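Local coordinates for protein sulfite dehydrogenase (Paracoccus pantotrophus, PDB 2XTS) that oxidises protein-bound sulfane sulfur in the bacterial Sox system, pairing a molybdopterin-bound molybdenum centre with the heme c of a cytochrome subunit, at residues R74-A79 and E238-T243; G217-M222 and S244-L249; I80-Q85 and E172-S177. One frame throughout, in Å; residues are numbered along the deposited sequence.

Contact 1 of 3, residues R74-A79 and E238-T243. With MTE (phosphonic acidmono-(2-amino-5,6-dimercapto-4-oxo-3,7,8a,9,10,10a-hexahydro-4H-8-oxa-1,3,9,10-tetraaza-anthracen-7-ylmethyl)ester), chain E; HEC (heme c), chain K; 2MO (molybdenum (IV)oxide), chain F.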
loop_
_atom_site.group_PDB
_atom_site.type_symbol
_atom_site.label_atom_id
_atom_site.label_comp_id
_atom_site.label_asym_id
_atom_site.label_seq_id
_atom_site.Cartn_x
_atom_site.Cartn_y
_atom_site.Cartn_z
ATOM N N ARG A 74 -0.186 17.396 -5.135
ATOM C CA ARG A 74 0.119 18.679 -5.787
ATOM C C ARG A 74 -1.006 18.953 -6.780
ATOM O O ARG A 74 -1.232 18.167 -7.702
ATOM C CB ARG A 74 1.493 18.681 -6.469
ATOM C CG ARG A 74 2.134 20.056 -6.610
ATOM C CD ARG A 74 1.421 20.986 -7.550
ATOM N NE ARG A 74 2.351 22.052 -7.930
ATOM C CZ ARG A 74 2.051 23.338 -8.030
ATOM N NH1 ARG A 74 0.823 23.794 -7.780
ATOM N NH2 ARG A 74 3.027 24.183 -8.364
ATOM N N HIS A 75 -1.717 20.054 -6.570
ATOM C CA HIS A 75 -2.797 20.502 -7.463
ATOM C C HIS A 75 -2.537 21.917 -7.930
ATOM O O HIS A 75 -1.816 22.666 -7.280
ATOM C CB HIS A 75 -4.160 20.514 -6.746
ATOM C CG HIS A 75 -4.409 19.295 -5.953
ATOM N ND1 HIS A 75 -4.790 19.275 -4.621
ATOM C CD2 HIS A 75 -4.240 18.012 -6.328
ATOM C CE1 HIS A 75 -4.887 18.011 -4.229
ATOM N NE2 HIS A 75 -4.565 17.231 -5.253
ATOM N N HIS A 76 -3.180 22.283 -9.031
ATOM C CA HIS A 76 -3.148 23.662 -9.522
ATOM C C HIS A 76 -4.527 24.334 -9.509
ATOM O O HIS A 76 -4.592 25.561 -9.518
ATOM C CB HIS A 76 -2.523 23.763 -10.919
ATOM C CG HIS A 76 -1.088 23.332 -10.980
ATOM N ND1 HIS A 76 -0.012 24.181 -11.142
ATOM C CD2 HIS A 76 -0.571 22.083 -10.908
ATOM C CE1 HIS A 76 1.103 23.455 -11.156
ATOM N NE2 HIS A 76 0.782 22.187 -11.010
ATOM N N SER A 77 -5.613 23.550 -9.450
ATOM C CA SER A 77 -6.964 24.099 -9.250
ATOM C C SER A 77 -7.757 23.200 -8.310
ATOM O O SER A 77 -8.970 23.126 -8.393
ATOM C CB SER A 77 -7.719 24.338 -10.549
ATOM O OG SER A 77 -7.920 23.142 -11.281
ATOM N N GLY A 78 -7.042 22.560 -7.378
ATOM C CA GLY A 78 -7.630 21.689 -6.353
ATOM C C GLY A 78 -7.889 20.263 -6.835
ATOM O O GLY A 78 -7.739 19.945 -8.009
ATOM N N ALA A 79 -8.269 19.403 -5.899
ATOM C CA ALA A 79 -8.553 18.008 -6.167
ATOM C C ALA A 79 -10.012 17.900 -6.565
ATOM O O ALA A 79 -10.891 18.140 -5.743
ATOM C CB ALA A 79 -8.284 17.173 -4.916
ATOM N N GLU A 238 4.242 23.588 -26.022
ATOM C CA GLU A 238 4.911 24.652 -25.243
ATOM C C GLU A 238 3.870 25.387 -24.408
ATOM O O GLU A 238 3.677 26.610 -24.465
ATOM C CB GLU A 238 5.756 25.583 -26.107
ATOM C CG GLU A 238 6.734 24.836 -27.005
ATOM C CD GLU A 238 7.964 24.300 -26.305
ATOM O OE1 GLU A 238 7.881 23.841 -25.148
ATOM O OE2 GLU A 238 9.024 24.334 -26.953
ATOM N N SER A 239 3.171 24.582 -23.635
ATOM C CA SER A 239 2.163 25.040 -22.719
ATOM C C SER A 239 2.738 25.746 -21.489
ATOM O O SER A 239 3.950 25.767 -21.269
ATOM C CB SER A 239 1.358 23.842 -22.279
ATOM O OG SER A 239 2.224 22.987 -21.549
ATOM N N ARG A 240 1.868 26.331 -20.684
ATOM C CA ARG A 240 2.301 27.091 -19.504
ATOM C C ARG A 240 3.198 26.265 -18.584
ATOM O O ARG A 240 4.201 26.769 -18.058
ATOM C CB ARG A 240 1.068 27.644 -18.779
ATOM C CG ARG A 240 1.342 28.613 -17.637
ATOM C CD ARG A 240 1.473 27.973 -16.286
ATOM N NE ARG A 240 1.598 28.999 -15.277
ATOM C CZ ARG A 240 1.351 28.839 -13.980
ATOM N NH1 ARG A 240 0.981 27.665 -13.499
ATOM N NH2 ARG A 240 1.479 29.861 -13.163
ATOM N N GLU A 241 2.815 25.006 -18.399
ATOM C CA GLU A 241 3.551 24.122 -17.512
ATOM C C GLU A 241 4.833 23.532 -18.094
ATOM O O GLU A 241 5.429 22.638 -17.503
ATOM C CB GLU A 241 2.657 23.031 -16.911
ATOM C CG GLU A 241 1.475 23.599 -16.079
ATOM C CD GLU A 241 1.828 24.519 -14.906
ATOM O OE1 GLU A 241 2.989 24.599 -14.505
ATOM O OE2 GLU A 241 0.911 25.189 -14.375
ATOM N N GLU A 242 5.270 24.048 -19.239
ATOM C CA GLU A 242 6.575 23.691 -19.756
ATOM C C GLU A 242 7.314 24.872 -20.340
ATOM O O GLU A 242 8.345 24.695 -20.969
ATOM C CB GLU A 242 6.480 22.509 -20.715
ATOM C CG GLU A 242 5.678 22.782 -21.960
ATOM C CD GLU A 242 5.062 21.543 -22.622
ATOM O OE1 GLU A 242 5.159 20.426 -22.053
ATOM O OE2 GLU A 242 4.443 21.733 -23.704
ATOM N N THR A 243 6.845 26.082 -20.020
ATOM C CA THR A 243 7.468 27.333 -20.459
ATOM C C THR A 243 7.661 28.237 -19.238
ATOM O O THR A 243 8.773 28.410 -18.731
ATOM C CB THR A 243 6.632 28.049 -21.566
ATOM O OG1 THR A 243 5.270 28.217 -21.123
ATOM C CG2 THR A 243 6.638 27.247 -22.867
HETATM N N1 MTE E . -2.568 16.845 -13.090
HETATM C C2 MTE E . -3.538 17.749 -13.175
HETATM N N2 MTE E . -4.589 17.498 -13.985
HETATM N N3 MTE E . -3.517 18.891 -12.462
HETATM C C4 MTE E . -2.493 19.209 -11.618
HETATM O O4 MTE E . -2.555 20.283 -10.983
HETATM N N5 MTE E . -0.245 18.513 -10.749
HETATM C C6 MTE E . 0.910 17.791 -11.233
HETATM C C7 MTE E . 0.675 16.311 -11.490
HETATM N N8 MTE E . -0.505 16.129 -12.294
HETATM C C9 MTE E . -1.384 18.285 -11.498
HETATM C C10 MTE E . -1.470 17.062 -12.306
HETATM C "C1'" MTE E . 2.126 17.944 -10.337
HETATM S "S1'" MTE E . 3.006 19.457 -10.361
HETATM C "C2'" MTE E . 2.592 16.919 -9.586
HETATM S "S2'" MTE E . 4.070 17.021 -8.712
HETATM C "C3'" MTE E . 1.814 15.621 -9.543
HETATM O "O3'" MTE E . 0.556 15.658 -10.238
HETATM C "C4'" MTE E . 1.484 15.262 -8.106
HETATM O "O4'" MTE E . 0.821 13.991 -8.067
HETATM P P MTE E . 0.029 13.656 -6.714
HETATM O O1P MTE E . 1.195 13.687 -5.680
HETATM O O2P MTE E . -0.958 14.732 -6.403
HETATM O O3P MTE E . -0.504 12.278 -6.907
HETATM FE FE HEC K . -4.577 34.525 -13.123
HETATM C CHA HEC K . -1.760 32.627 -13.110
HETATM C CHB HEC K . -3.868 35.529 -16.301
HETATM C CHC HEC K . -7.529 36.113 -13.247
HETATM C CHD HEC K . -4.952 34.062 -9.804
HETATM N NA HEC K . -3.105 34.153 -14.447
HETATM C C1A HEC K . -1.993 33.378 -14.217
HETATM C C2A HEC K . -1.111 33.451 -15.358
HETATM C C3A HEC K . -1.706 34.263 -16.244
HETATM C C4A HEC K . -2.961 34.707 -15.681
HETATM C CMA HEC K . -1.210 34.685 -17.645
HETATM C CAA HEC K . 0.251 32.718 -15.478
HETATM C CBA HEC K . 1.360 33.487 -14.761
HETATM C CGA HEC K . 2.712 32.858 -14.934
HETATM O O1A HEC K . 2.816 31.633 -15.026
HETATM O O2A HEC K . 3.664 33.668 -15.017
HETATM N NB HEC K . -5.537 35.562 -14.500
HETATM C C1B HEC K . -5.101 35.869 -15.785
HETATM C C2B HEC K . -6.195 36.467 -16.520
HETATM C C3B HEC K . -7.207 36.662 -15.663
HETATM C C4B HEC K . -6.821 36.074 -14.404
HETATM C CMB HEC K . -6.037 37.002 -17.957
HETATM C CAB HEC K . -8.581 37.251 -15.945
HETATM C CBB HEC K . -9.226 36.528 -17.162
HETATM N NC HEC K . -5.982 34.997 -11.748
HETATM C C1C HEC K . -7.118 35.702 -12.004
HETATM C C2C HEC K . -7.842 35.879 -10.770
HETATM C C3C HEC K . -7.122 35.297 -9.803
HETATM C C4C HEC K . -5.922 34.785 -10.409
HETATM C CMC HEC K . -9.207 36.591 -10.648
HETATM C CAC HEC K . -7.326 35.211 -8.291
HETATM C CBC HEC K . -8.655 34.860 -7.726
HETATM N ND HEC K . -3.545 33.515 -11.726
HETATM C C1D HEC K . -3.953 33.352 -10.415
HETATM C C2D HEC K . -3.120 32.388 -9.745
HETATM C C3D HEC K . -2.163 31.929 -10.770
HETATM C C4D HEC K . -2.464 32.674 -11.953
HETATM C CMD HEC K . -3.213 31.831 -8.331
HETATM C CAD HEC K . -1.090 30.875 -10.555
HETATM C CBD HEC K . -1.670 29.502 -10.883
HETATM C CGD HEC K . -0.664 28.393 -10.764
HETATM O O1D HEC K . 0.557 28.665 -10.628
HETATM O O2D HEC K . -1.083 27.228 -10.910
HETATM MO MO 2MO F . 5.122 19.048 -9.377
HETATM O OT1 2MO F . 6.298 18.636 -10.667
HETATM O OT2 2MO F . 4.993 20.974 -9.045
#
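His76 and Glu241 meet between the two redox groups of this sulfite oxidase-type molybdenum domain, the imidazole ND1 lying 3.5 Å from Glu241 OE2. Between the two segments themselves the fit is loose: no hydrogen bond spans them, and the carboxylate meets the ring obliquely, their planes 56° apart. The tight packing is around the ligands. Arg240 inserts between the two heme propionates: NE and NH2 both bond O1A, while NH2 also bonds O1D at 3.0 Å and NH1 adds a weak bond to the same O1D. Its NH1 also meets Glu241 OE2 at 2.6 Å in a salt bridge on the syn side, tilted out of the carboxylate plane; with the heme bonds it holds the guanidinium's rotation. On the cofactor side, Arg74 NH1 lies 3.4 Å above the middle of the imidazole of His76, and Arg74 NE gives an almost straight bond (163°) to molybdenum oxide OT2. With CG anti to the backbone N (chi1 -154°), the Arg74 chain runs beside MTE S1' to reach that oxygen. Arg74 is the more open end, partly exposed, whereas His76, Arg240 and Glu241 are buried. His76 ND1 donates to heme propionate O2D at 3.2 Å.

Contact 2 of 3, residues G217-M222 and S244-L249; sequences GWEGNM and SKYTDL. With CO (cobalt (II) ion), chain G; MTE (phosphonic acidmono-(2-amino-5,6-dimercapto-4-oxo-3,7,8a,9,10,10a-hexahydro-4H-8-oxa-1,3,9,10-tetraaza-anthracen-7-ylmethyl)ester), chain E; 2MO (molybdenum (IV)oxide), chain F.
Tyr246 lays one face of its ring on Asn221 beside the molybdenum centre, joining the loop 217-222 of the sulfite oxidase-type domain to the segment that leads into strand 248-249. Starting at its root, Tyr246 CB faces Glu219 OE2 at 3.8 Å. The chi1 of -47°, with CG anti to the carbonyl carbon, then sends the ring over Asn221, whose CB makes a CH-pi contact 3.7 Å from the ring centroid. CD2 and CE2 lie over the Asn221 amide, which stacks with its plane only 17° from that of the ring; CE2 comes within 3.3 Å of Asn221 CG. CE1 passes near oxide OT1. At the tip, OH donates to OT2 at 2.5 Å and sits beside MTE S1'. A phenylalanine here would probably keep the stack on Asn221 but leave OT2 without its hydroxyl partner. Arg181 NH1 hydrogen-bonds Asn221 OD1 and forms a salt bridge with Glu219 OE2. Glu219 also belongs to the cobalt site, which Thr259 and His369 share: its OE1 binds the ion at 2.1 Å. A water on the cobalt bridges the two segments, donating to Glu219 OE2 at 2.7 Å and to Tyr246 O at 2.8 Å.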
loop_
_atom_site.group_PDB
_atom_site.type_symbol
_atom_site.label_atom_id
_atom_site.label_comp_id
_atom_site.label_asym_id
_atom_site.label_seq_id
_atom_site.Cartn_x
_atom_site.Cartn_y
_atom_site.Cartn_z
ATOM N N GLY A 217 10.066 7.669 -14.020
ATOM C CA GLY A 217 11.322 8.379 -13.971
ATOM C C GLY A 217 11.256 9.860 -14.282
ATOM O O GLY A 217 12.268 10.547 -14.156
ATOM N N TRP A 218 10.101 10.346 -14.726
ATOM C CA TRP A 218 9.949 11.719 -15.192
ATOM C C TRP A 218 9.232 12.573 -14.139
ATOM O O TRP A 218 8.489 12.062 -13.282
ATOM C CB TRP A 218 9.218 11.750 -16.533
ATOM C CG TRP A 218 10.058 11.342 -17.704
ATOM C CD1 TRP A 218 11.208 10.609 -17.660
ATOM C CD2 TRP A 218 9.857 11.689 -19.083
ATOM N NE1 TRP A 218 11.725 10.477 -18.925
ATOM C CE2 TRP A 218 10.914 11.126 -19.812
ATOM C CE3 TRP A 218 8.898 12.436 -19.762
ATOM C CZ2 TRP A 218 11.042 11.313 -21.185
ATOM C CZ3 TRP A 218 9.027 12.628 -21.114
ATOM C CH2 TRP A 218 10.080 12.062 -21.817
ATOM N N GLU A 219 9.507 13.872 -14.168
ATOM C CA GLU A 219 9.041 14.806 -13.175
ATOM C C GLU A 219 7.551 14.718 -12.974
ATOM O O GLU A 219 6.770 14.553 -13.911
ATOM C CB GLU A 219 9.506 16.231 -13.552
ATOM C CG GLU A 219 8.813 16.832 -14.772
ATOM C CD GLU A 219 9.468 18.101 -15.315
ATOM O OE1 GLU A 219 10.485 18.551 -14.740
ATOM O OE2 GLU A 219 8.965 18.631 -16.339
ATOM N N GLY A 220 7.155 14.874 -11.714
ATOM C CA GLY A 220 5.766 14.639 -11.323
ATOM C C GLY A 220 4.757 15.458 -12.104
ATOM O O GLY A 220 3.627 15.031 -12.301
ATOM N N ASN A 221 5.115 16.678 -12.503
ATOM C CA ASN A 221 4.166 17.480 -13.259
ATOM C C ASN A 221 3.618 16.766 -14.487
ATOM O O ASN A 221 2.486 17.038 -14.905
ATOM C CB ASN A 221 4.770 18.838 -13.642
ATOM C CG ASN A 221 3.759 19.743 -14.317
ATOM O OD1 ASN A 221 3.805 19.930 -15.541
ATOM N ND2 ASN A 221 2.773 20.215 -13.562
ATOM N N MET A 222 4.386 15.860 -15.064
ATOM C CA MET A 222 3.947 15.209 -16.274
ATOM C C MET A 222 2.960 14.078 -15.993
ATOM O O MET A 222 2.361 13.552 -16.921
ATOM C CB MET A 222 5.155 14.756 -17.050
ATOM C CG MET A 222 6.064 15.918 -17.406
ATOM S SD MET A 222 7.512 15.372 -18.344
ATOM C CE MET A 222 6.870 15.356 -20.008
ATOM N N SER A 244 6.573 28.792 -18.738
ATOM C CA SER A 244 6.615 29.560 -17.514
ATOM C C SER A 244 7.150 28.727 -16.354
ATOM O O SER A 244 7.977 29.190 -15.579
ATOM C CB SER A 244 5.218 30.074 -17.170
ATOM O OG SER A 244 5.247 30.813 -15.963
ATOM N N LYS A 245 6.632 27.509 -16.239
ATOM C CA LYS A 245 6.965 26.592 -15.159
ATOM C C LYS A 245 7.666 25.372 -15.732
ATOM O O LYS A 245 7.629 25.117 -16.939
ATOM C CB LYS A 245 5.693 26.222 -14.416
ATOM C CG LYS A 245 4.932 27.448 -13.906
ATOM C CD LYS A 245 5.709 28.262 -12.864
ATOM C CE LYS A 245 4.836 29.364 -12.315
ATOM N NZ LYS A 245 5.479 30.072 -11.202
ATOM N N TYR A 246 8.370 24.662 -14.860
ATOM C CA TYR A 246 9.130 23.447 -15.198
ATOM C C TYR A 246 10.133 23.733 -16.315
ATOM O O TYR A 246 10.439 22.898 -17.161
ATOM C CB TYR A 246 8.225 22.216 -15.418
ATOM C CG TYR A 246 7.240 22.131 -14.287
ATOM C CD1 TYR A 246 7.629 21.702 -13.032
ATOM C CD2 TYR A 246 5.948 22.601 -14.442
ATOM C CE1 TYR A 246 6.713 21.696 -11.956
ATOM C CE2 TYR A 246 5.050 22.615 -13.392
ATOM C CZ TYR A 246 5.424 22.189 -12.167
ATOM O OH TYR A 246 4.496 22.288 -11.153
ATOM N N THR A 247 10.708 24.932 -16.229
ATOM C CA THR A 247 11.894 25.343 -16.960
ATOM C C THR A 247 12.860 25.867 -15.926
ATOM O O THR A 247 12.440 26.408 -14.902
ATOM C CB THR A 247 11.591 26.424 -18.003
ATOM O OG1 THR A 247 10.923 27.520 -17.359
ATOM C CG2 THR A 247 10.708 25.882 -19.114
ATOM N N ASP A 248 14.154 25.705 -16.169
ATOM C CA ASP A 248 15.155 25.740 -15.091
ATOM C C ASP A 248 16.198 26.820 -15.439
ATOM O O ASP A 248 17.064 26.626 -16.312
ATOM C CB ASP A 248 15.846 24.376 -14.964
ATOM C CG ASP A 248 14.885 23.202 -14.959
ATOM O OD1 ASP A 248 13.695 23.398 -14.657
ATOM O OD2 ASP A 248 15.362 22.082 -15.291
ATOM N N LEU A 249 16.109 27.969 -14.778
ATOM C CA LEU A 249 16.912 29.128 -15.120
ATOM C C LEU A 249 18.365 28.881 -14.742
ATOM O O LEU A 249 18.658 28.413 -13.631
ATOM C CB LEU A 249 16.364 30.378 -14.427
ATOM C CG LEU A 249 16.979 31.733 -14.765
ATOM C CD1 LEU A 249 16.692 32.102 -16.207
ATOM C CD2 LEU A 249 16.456 32.784 -13.833
HETATM CO CO CO G . 12.164 19.536 -15.455
HETATM N N1 MTE E . -2.568 16.845 -13.090
HETATM C C2 MTE E . -3.538 17.749 -13.175
HETATM N N2 MTE E . -4.589 17.498 -13.985
HETATM N N3 MTE E . -3.517 18.891 -12.462
HETATM C C4 MTE E . -2.493 19.209 -11.618
HETATM O O4 MTE E . -2.555 20.283 -10.983
HETATM N N5 MTE E . -0.245 18.513 -10.749
HETATM C C6 MTE E . 0.910 17.791 -11.233
HETATM C C7 MTE E . 0.675 16.311 -11.490
HETATM N N8 MTE E . -0.505 16.129 -12.294
HETATM C C9 MTE E . -1.384 18.285 -11.498
HETATM C C10 MTE E . -1.470 17.062 -12.306
HETATM C "C1'" MTE E . 2.126 17.944 -10.337
HETATM S "S1'" MTE E . 3.006 19.457 -10.361
HETATM C "C2'" MTE E . 2.592 16.919 -9.586
HETATM S "S2'" MTE E . 4.070 17.021 -8.712
HETATM C "C3'" MTE E . 1.814 15.621 -9.543
HETATM O "O3'" MTE E . 0.556 15.658 -10.238
HETATM C "C4'" MTE E . 1.484 15.262 -8.106
HETATM O "O4'" MTE E . 0.821 13.991 -8.067
HETATM P P MTE E . 0.029 13.656 -6.714
HETATM O O1P MTE E . 1.195 13.687 -5.680
HETATM O O2P MTE E . -0.958 14.732 -6.403
HETATM O O3P MTE E . -0.504 12.278 -6.907
HETATM MO MO 2MO F . 5.122 19.048 -9.377
HETATM O OT1 2MO F . 6.298 18.636 -10.667
HETATM O OT2 2MO F . 4.993 20.974 -9.045
HETATM O O HOH W 1 10.972 20.196 -17.124
HETATM O O HOH W 2 11.938 21.420 -14.505
#

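Contact 3 of 3, residues I80-Q85 and E172-S177; sequences IELSKQ and EGADAS. With MTE (phosphonic acidmono-(2-amino-5,6-dimercapto-4-oxo-3,7,8a,9,10,10a-hexahydro-4H-8-oxa-1,3,9,10-tetraaza-anthracen-7-ylmethyl)ester), chain E.
Ile80 and Leu82 press their methyl ends on Ala174 and Asp175, where the chain leaves strand 168-173 and turns past the N2/N3 edge of the pterin of the molybdenum cofactor. The apolar part is small and made of branch tips. Leu82 CD2 rests 3.8 Å from Ala174 CB, and Ile80 CD1 comes to the same methyl at 4.1 Å, so that two tips share one alanine. Ile80 also reaches past it: CD1 lies 3.8 Å from Asp175 N, and both CD1 and CG2 touch Asp175 CB, the two side chains crossing at about a right angle. Its extended chi2 carries CD1 out to the backbone there.

The polar part belongs to the pterin and lies beyond this methyl layer. With chi1 57°, Asp175 CG sits between its backbone N and carbonyl carbon, turning the carboxylate from Ile80 to the ligand. OD1 accepts from MTE N2 at 2.9 Å and OD2 from N3 at 3.0 Å, a nearly straight two-pronged grip (170° and 159°) that fixes the orientation of the ring. Ser177 OG donates to OD2 at 2.7 Å from above the carboxylate plane, a second-shell bond that holds the group in place. Close by, Gly173 leaves room for the ligand: a CB there would run into MTE N2.

Strand 168-173 lies between strands 227-233 and 181-184 in the mixed sheet. Ala174 still pairs by its backbone with Trp226, on which Ile80 packs, just before strand 227-233. Glu172 forms a salt bridge with Arg95 of a cytochrome chain. Leu82 also packs on Trp14 of the second subunit, which loop 80-85 meets on its way from strand 74-75 to strand 89-93.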
loop_
_atom_site.group_PDB
_atom_site.type_symbol
_atom_site.label_atom_id
_atom_site.label_comp_id
_atom_site.label_asym_id
_atom_site.label_seq_id
_atom_site.Cartn_x
_atom_site.Cartn_y
_atom_site.Cartn_z
ATOM N N ILE A 80 -10.278 17.516 -7.808
ATOM C CA ILE A 80 -11.658 17.474 -8.306
ATOM C C ILE A 80 -12.286 16.107 -8.136
ATOM O O ILE A 80 -11.603 15.089 -8.073
ATOM C CB ILE A 80 -11.733 17.887 -9.802
ATOM C CG1 ILE A 80 -10.875 16.972 -10.683
ATOM C CG2 ILE A 80 -11.302 19.354 -9.953
ATOM C CD1 ILE A 80 -11.208 17.059 -12.180
ATOM N N GLU A 81 -13.616 16.123 -8.064
ATOM C CA GLU A 81 -14.429 14.939 -8.015
ATOM C C GLU A 81 -14.968 14.585 -9.391
ATOM O O GLU A 81 -15.771 15.311 -9.974
ATOM C CB GLU A 81 -15.592 15.148 -7.056
ATOM C CG GLU A 81 -16.503 13.924 -6.990
ATOM C CD GLU A 81 -17.740 14.109 -6.172
ATOM O OE1 GLU A 81 -17.658 13.976 -4.950
ATOM O OE2 GLU A 81 -18.799 14.358 -6.766
ATOM N N LEU A 82 -14.515 13.463 -9.908
ATOM C CA LEU A 82 -14.837 13.020 -11.261
ATOM C C LEU A 82 -15.271 11.554 -11.206
ATOM O O LEU A 82 -14.464 10.645 -11.010
ATOM C CB LEU A 82 -13.635 13.204 -12.186
ATOM C CG LEU A 82 -13.807 12.827 -13.667
ATOM C CD1 LEU A 82 -15.021 13.516 -14.252
ATOM C CD2 LEU A 82 -12.520 13.181 -14.421
ATOM N N SER A 83 -16.575 11.318 -11.331
ATOM C CA SER A 83 -17.103 9.941 -11.288
ATOM C C SER A 83 -16.683 9.165 -12.528
ATOM O O SER A 83 -16.436 9.746 -13.583
ATOM C CB SER A 83 -18.630 9.923 -11.181
ATOM O OG SER A 83 -19.190 10.325 -12.409
ATOM N N LYS A 84 -16.688 7.841 -12.407
ATOM C CA LYS A 84 -16.433 6.981 -13.537
ATOM C C LYS A 84 -17.534 7.117 -14.595
ATOM O O LYS A 84 -17.279 6.912 -15.774
ATOM C CB LYS A 84 -16.271 5.538 -13.057
ATOM C CG LYS A 84 -14.970 5.278 -12.323
ATOM C CD LYS A 84 -14.928 3.912 -11.656
ATOM C CE LYS A 84 -13.568 3.649 -11.091
ATOM N NZ LYS A 84 -13.492 2.402 -10.288
ATOM N N GLN A 85 -18.738 7.478 -14.173
ATOM C CA GLN A 85 -19.847 7.713 -15.104
ATOM C C GLN A 85 -19.631 8.958 -15.952
ATOM O O GLN A 85 -19.931 8.975 -17.150
ATOM C CB GLN A 85 -21.156 7.878 -14.348
ATOM C CG GLN A 85 -21.796 6.596 -13.855
ATOM C CD GLN A 85 -21.292 6.083 -12.533
ATOM O OE1 GLN A 85 -20.307 6.589 -11.970
ATOM N NE2 GLN A 85 -21.991 5.084 -12.008
ATOM N N GLU A 172 -3.828 16.414 -21.283
ATOM C CA GLU A 172 -4.425 17.395 -20.373
ATOM C C GLU A 172 -5.475 16.768 -19.498
ATOM O O GLU A 172 -6.094 15.743 -19.823
ATOM C CB GLU A 172 -5.002 18.634 -21.070
ATOM C CG GLU A 172 -6.096 18.310 -22.008
ATOM C CD GLU A 172 -7.129 19.433 -22.336
ATOM O OE1 GLU A 172 -7.984 19.127 -23.179
ATOM O OE2 GLU A 172 -7.138 20.569 -21.795
ATOM N N GLY A 173 -5.614 17.396 -18.344
ATOM C CA GLY A 173 -6.526 16.966 -17.315
ATOM C C GLY A 173 -7.917 17.558 -17.423
ATOM O O GLY A 173 -8.138 18.543 -18.119
ATOM N N ALA A 174 -8.846 16.971 -16.680
ATOM C CA ALA A 174 -10.244 17.408 -16.661
ATOM C C ALA A 174 -10.484 18.621 -15.780
ATOM O O ALA A 174 -11.552 19.223 -15.847
ATOM C CB ALA A 174 -11.133 16.252 -16.182
ATOM N N ASP A 175 -9.500 18.953 -14.941
ATOM C CA ASP A 175 -9.569 20.080 -14.032
ATOM C C ASP A 175 -9.432 21.428 -14.747
ATOM O O ASP A 175 -9.044 21.496 -15.909
ATOM C CB ASP A 175 -8.539 19.933 -12.883
ATOM C CG ASP A 175 -7.094 19.782 -13.348
ATOM O OD1 ASP A 175 -6.843 19.202 -14.438
ATOM O OD2 ASP A 175 -6.193 20.198 -12.575
ATOM N N ALA A 176 -9.778 22.494 -14.033
ATOM C CA ALA A 176 -9.671 23.852 -14.572
ATOM C C ALA A 176 -8.245 24.193 -14.984
ATOM O O ALA A 176 -8.018 24.826 -16.022
ATOM C CB ALA A 176 -10.176 24.876 -13.566
ATOM N N SER A 177 -7.278 23.708 -14.216
ATOM C CA SER A 177 -5.900 24.045 -14.488
ATOM C C SER A 177 -5.357 23.363 -15.739
ATOM O O SER A 177 -4.379 23.844 -16.281
ATOM C CB SER A 177 -5.001 23.725 -13.310
ATOM O OG SER A 177 -4.672 22.350 -13.240
HETATM N N1 MTE E . -2.568 16.845 -13.090
HETATM C C2 MTE E . -3.538 17.749 -13.175
HETATM N N2 MTE E . -4.589 17.498 -13.985
HETATM N N3 MTE E . -3.517 18.891 -12.462
HETATM C C4 MTE E . -2.493 19.209 -11.618
HETATM O O4 MTE E . -2.555 20.283 -10.983
HETATM N N5 MTE E . -0.245 18.513 -10.749
HETATM C C6 MTE E . 0.910 17.791 -11.233
HETATM C C7 MTE E . 0.675 16.311 -11.490
HETATM N N8 MTE E . -0.505 16.129 -12.294
HETATM C C9 MTE E . -1.384 18.285 -11.498
HETATM C C10 MTE E . -1.470 17.062 -12.306
HETATM C "C1'" MTE E . 2.126 17.944 -10.337
HETATM S "S1'" MTE E . 3.006 19.457 -10.361
HETATM C "C2'" MTE E . 2.592 16.919 -9.586
HETATM S "S2'" MTE E . 4.070 17.021 -8.712
HETATM C "C3'" MTE E . 1.814 15.621 -9.543
HETATM O "O3'" MTE E . 0.556 15.658 -10.238
HETATM C "C4'" MTE E . 1.484 15.262 -8.106
HETATM O "O4'" MTE E . 0.821 13.991 -8.067
HETATM P P MTE E . 0.029 13.656 -6.714
HETATM O O1P MTE E . 1.195 13.687 -5.680
HETATM O O2P MTE E . -0.958 14.732 -6.403
HETATM O O3P MTE E . -0.504 12.278 -6.907
#

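How the contacts relate
All three contacts are buried where they touch, and all line one cofactor. The segments of contact 1 run on into the others: 74-79 into 80-85 of contact 3, and 238-243 into 244-249 of contact 2. Contacts 1 and 2 meet directly, through a probable hydrogen bond between Arg240 O and Lys245 N and Glu241 OE1 against Tyr246, and both reach the molybdenum oxide. Contact 3 sits farther from the chain centre; like contact 1 it touches the second subunit, and a hydrogen bond between Ser77 OG and Ser177 N links the two. The chemistry shifts accordingly: charged, propionate-binding groups in contact 1, aromatic stacking and metal ligands in contact 2, aliphatic packing behind a pterin-binding carboxylate in contact 3.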